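Local atomic coordinates of aldose 1-epimerase (Escherichia coli, PDB entry 3NRE), a protein that probably catalyses the interconversion of the alpha and beta anomers of aldose sugars. Residues A[111-116]-A[140-145]. Sequence-based numbering, arbitrary orientation. Where two conformers were deposited one is given.
Sequences GVYHYR and ETLPFG
The ring of Tyr113 fills a hollow formed by Leu142, Pro143 and Phe144. Over one of its faces sits the CD1 methyl of Leu142, a CH-pi contact 3.9 Å from the ring centroid and almost on the normal, while CB of the same leucine lies 3.6 Å from Tyr113 CE2. At the rim the ring drives its CD2–CE2 edge into the face of Phe144, a T-shaped pair with planes at 88° in which Tyr113 CD2 comes within 3.6 Å of Phe144 CZ. With CG anti to its own carbonyl carbon (chi1 -71°), Tyr113 reaches across, and its hydroxyl OH donates to Pro143 O at 2.6 Å, in the carbonyl plane. His263 is a second hydrogen-bond partner of this hydroxyl. A leucine in place of Tyr113 would probably leave Pro143 O without this donor and open a gap against the face of Phe144. Flanking the ring, Val112 CG1 meets Leu142 CD1 at 4.2 Å, and the edge of Phe144 rests CE2 against Tyr115 CB at 4.1 Å. The wedged aromatic thus joins the residues leading into strand 114-123 to the first residues of strand 142-153, strands of two different antiparallel sheets, a buried inter-sheet contact characteristic of the beta-sandwich fold of galactose mutarotase-like proteins.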
loop_
_atom_site.group_PDB
_atom_site.type_symbol
_atom_site.label_atom_id
_atom_site.label_comp_id
_atom_site.label_asym_id
_atom_site.label_seq_id
_atom_site.Cartn_x
_atom_site.Cartn_y
_atom_site.Cartn_z
ATOM N N GLY A 111 -5.657 19.148 -9.043
ATOM C CA GLY A 111 -6.482 18.691 -7.952
ATOM C C GLY A 111 -6.231 19.417 -6.646
ATOM O O GLY A 111 -5.764 20.565 -6.631
ATOM N N VAL A 112 -6.574 18.743 -5.555
ATOM C CA VAL A 112 -6.600 19.338 -4.212
ATOM C C VAL A 112 -5.142 19.484 -3.673
ATOM O O VAL A 112 -4.785 20.534 -3.164
ATOM C CB VAL A 112 -7.456 18.516 -3.248
ATOM C CG1 VAL A 112 -7.253 18.944 -1.811
ATOM C CG2 VAL A 112 -8.908 18.643 -3.624
ATOM N N TYR A 113 -4.350 18.416 -3.795
ATOM C CA TYR A 113 -2.981 18.351 -3.293
ATOM C C TYR A 113 -1.954 18.555 -4.420
ATOM O O TYR A 113 -2.000 17.873 -5.464
ATOM C CB TYR A 113 -2.714 16.994 -2.675
ATOM C CG TYR A 113 -3.391 16.676 -1.361
ATOM C CD1 TYR A 113 -4.741 16.357 -1.298
ATOM C CD2 TYR A 113 -2.666 16.612 -0.193
ATOM C CE1 TYR A 113 -5.331 16.001 -0.079
ATOM C CE2 TYR A 113 -3.230 16.277 0.992
ATOM C CZ TYR A 113 -4.586 15.960 1.050
ATOM O OH TYR A 113 -5.119 15.644 2.274
ATOM N N HIS A 114 -1.020 19.490 -4.208
ATOM C CA HIS A 114 0.140 19.652 -5.077
ATOM C C HIS A 114 1.354 19.204 -4.261
ATOM O O HIS A 114 1.510 19.599 -3.097
ATOM C CB HIS A 114 0.330 21.118 -5.514
ATOM C CG HIS A 114 -0.734 21.617 -6.439
ATOM N ND1 HIS A 114 -0.627 22.822 -7.105
ATOM C CD2 HIS A 114 -1.917 21.080 -6.817
ATOM C CE1 HIS A 114 -1.708 23.006 -7.842
ATOM N NE2 HIS A 114 -2.504 21.962 -7.689
ATOM N N TYR A 115 2.240 18.419 -4.876
ATOM C CA TYR A 115 3.351 17.847 -4.130
ATOM C C TYR A 115 4.373 17.218 -5.068
ATOM O O TYR A 115 4.129 17.068 -6.285
ATOM C CB TYR A 115 2.879 16.775 -3.120
ATOM C CG TYR A 115 2.099 15.688 -3.812
ATOM C CD1 TYR A 115 2.763 14.602 -4.388
ATOM C CD2 TYR A 115 0.712 15.771 -3.969
ATOM C CE1 TYR A 115 2.066 13.622 -5.050
ATOM C CE2 TYR A 115 0.020 14.810 -4.636
ATOM C CZ TYR A 115 0.694 13.734 -5.165
ATOM O OH TYR A 115 0.057 12.749 -5.884
ATOM N N ARG A 116 5.545 16.955 -4.486
ATOM C CA ARG A 116 6.597 16.140 -5.104
ATOM C C ARG A 116 6.823 14.931 -4.197
ATOM O O ARG A 116 6.832 15.043 -2.974
ATOM C CB ARG A 116 7.881 16.964 -5.258
ATOM C CG ARG A 116 9.119 16.255 -5.788
ATOM C CD ARG A 116 10.328 17.250 -5.871
ATOM N NE ARG A 116 11.564 16.607 -6.339
ATOM C CZ ARG A 116 12.082 16.695 -7.571
ATOM N NH1 ARG A 116 11.486 17.401 -8.529
ATOM N NH2 ARG A 116 13.238 16.087 -7.851
ATOM N N GLU A 140 -1.314 25.953 0.750
ATOM C CA GLU A 140 -1.871 25.745 2.094
ATOM C C GLU A 140 -1.454 24.426 2.743
ATOM O O GLU A 140 -1.246 23.410 2.055
ATOM C CB GLU A 140 -3.414 25.742 2.013
ATOM C CG GLU A 140 -4.033 26.953 1.324
ATOM C CD GLU A 140 -3.876 28.244 2.131
ATOM O OE1 GLU A 140 -3.406 28.196 3.300
ATOM O OE2 GLU A 140 -4.231 29.317 1.588
ATOM N N THR A 141 -1.392 24.433 4.072
ATOM C CA THR A 141 -1.172 23.211 4.851
ATOM C C THR A 141 -2.311 22.195 4.631
ATOM O O THR A 141 -3.465 22.595 4.696
ATOM C CB THR A 141 -1.162 23.566 6.332
ATOM O OG1 THR A 141 -0.115 24.497 6.561
ATOM C CG2 THR A 141 -0.970 22.315 7.210
ATOM N N LEU A 142 -1.965 20.920 4.345
ATOM C CA LEU A 142 -2.944 19.809 4.183
ATOM C C LEU A 142 -2.454 18.577 4.914
ATOM O O LEU A 142 -1.264 18.497 5.253
ATOM C CB LEU A 142 -3.167 19.491 2.717
ATOM C CG LEU A 142 -3.970 20.505 1.894
ATOM C CD1 LEU A 142 -3.938 20.191 0.404
ATOM C CD2 LEU A 142 -5.424 20.559 2.360
ATOM N N PRO A 143 -3.354 17.635 5.224
ATOM C CA PRO A 143 -2.958 16.431 5.950
ATOM C C PRO A 143 -2.572 15.290 5.000
ATOM O O PRO A 143 -3.317 14.971 4.057
ATOM C CB PRO A 143 -4.216 16.118 6.788
ATOM C CG PRO A 143 -5.334 16.476 5.887
ATOM C CD PRO A 143 -4.826 17.767 5.192
ATOM N N PHE A 144 -1.384 14.727 5.242
ATOM C CA PHE A 144 -0.754 13.766 4.373
ATOM C C PHE A 144 -0.592 12.400 5.011
ATOM O O PHE A 144 -0.449 12.229 6.230
ATOM C CB PHE A 144 0.634 14.251 3.923
ATOM C CG PHE A 144 0.623 15.327 2.823
ATOM C CD1 PHE A 144 0.313 16.629 3.123
ATOM C CD2 PHE A 144 1.047 15.049 1.526
ATOM C CE1 PHE A 144 0.312 17.597 2.149
ATOM C CE2 PHE A 144 1.067 16.058 0.533
ATOM C CZ PHE A 144 0.741 17.318 0.862
ATOM N N GLY A 145 -0.553 11.419 4.142
ATOM C CA GLY A 145 -0.173 10.078 4.558
ATOM C C GLY A 145 0.509 9.341 3.405
ATOM O O GLY A 145 0.491 9.789 2.282
#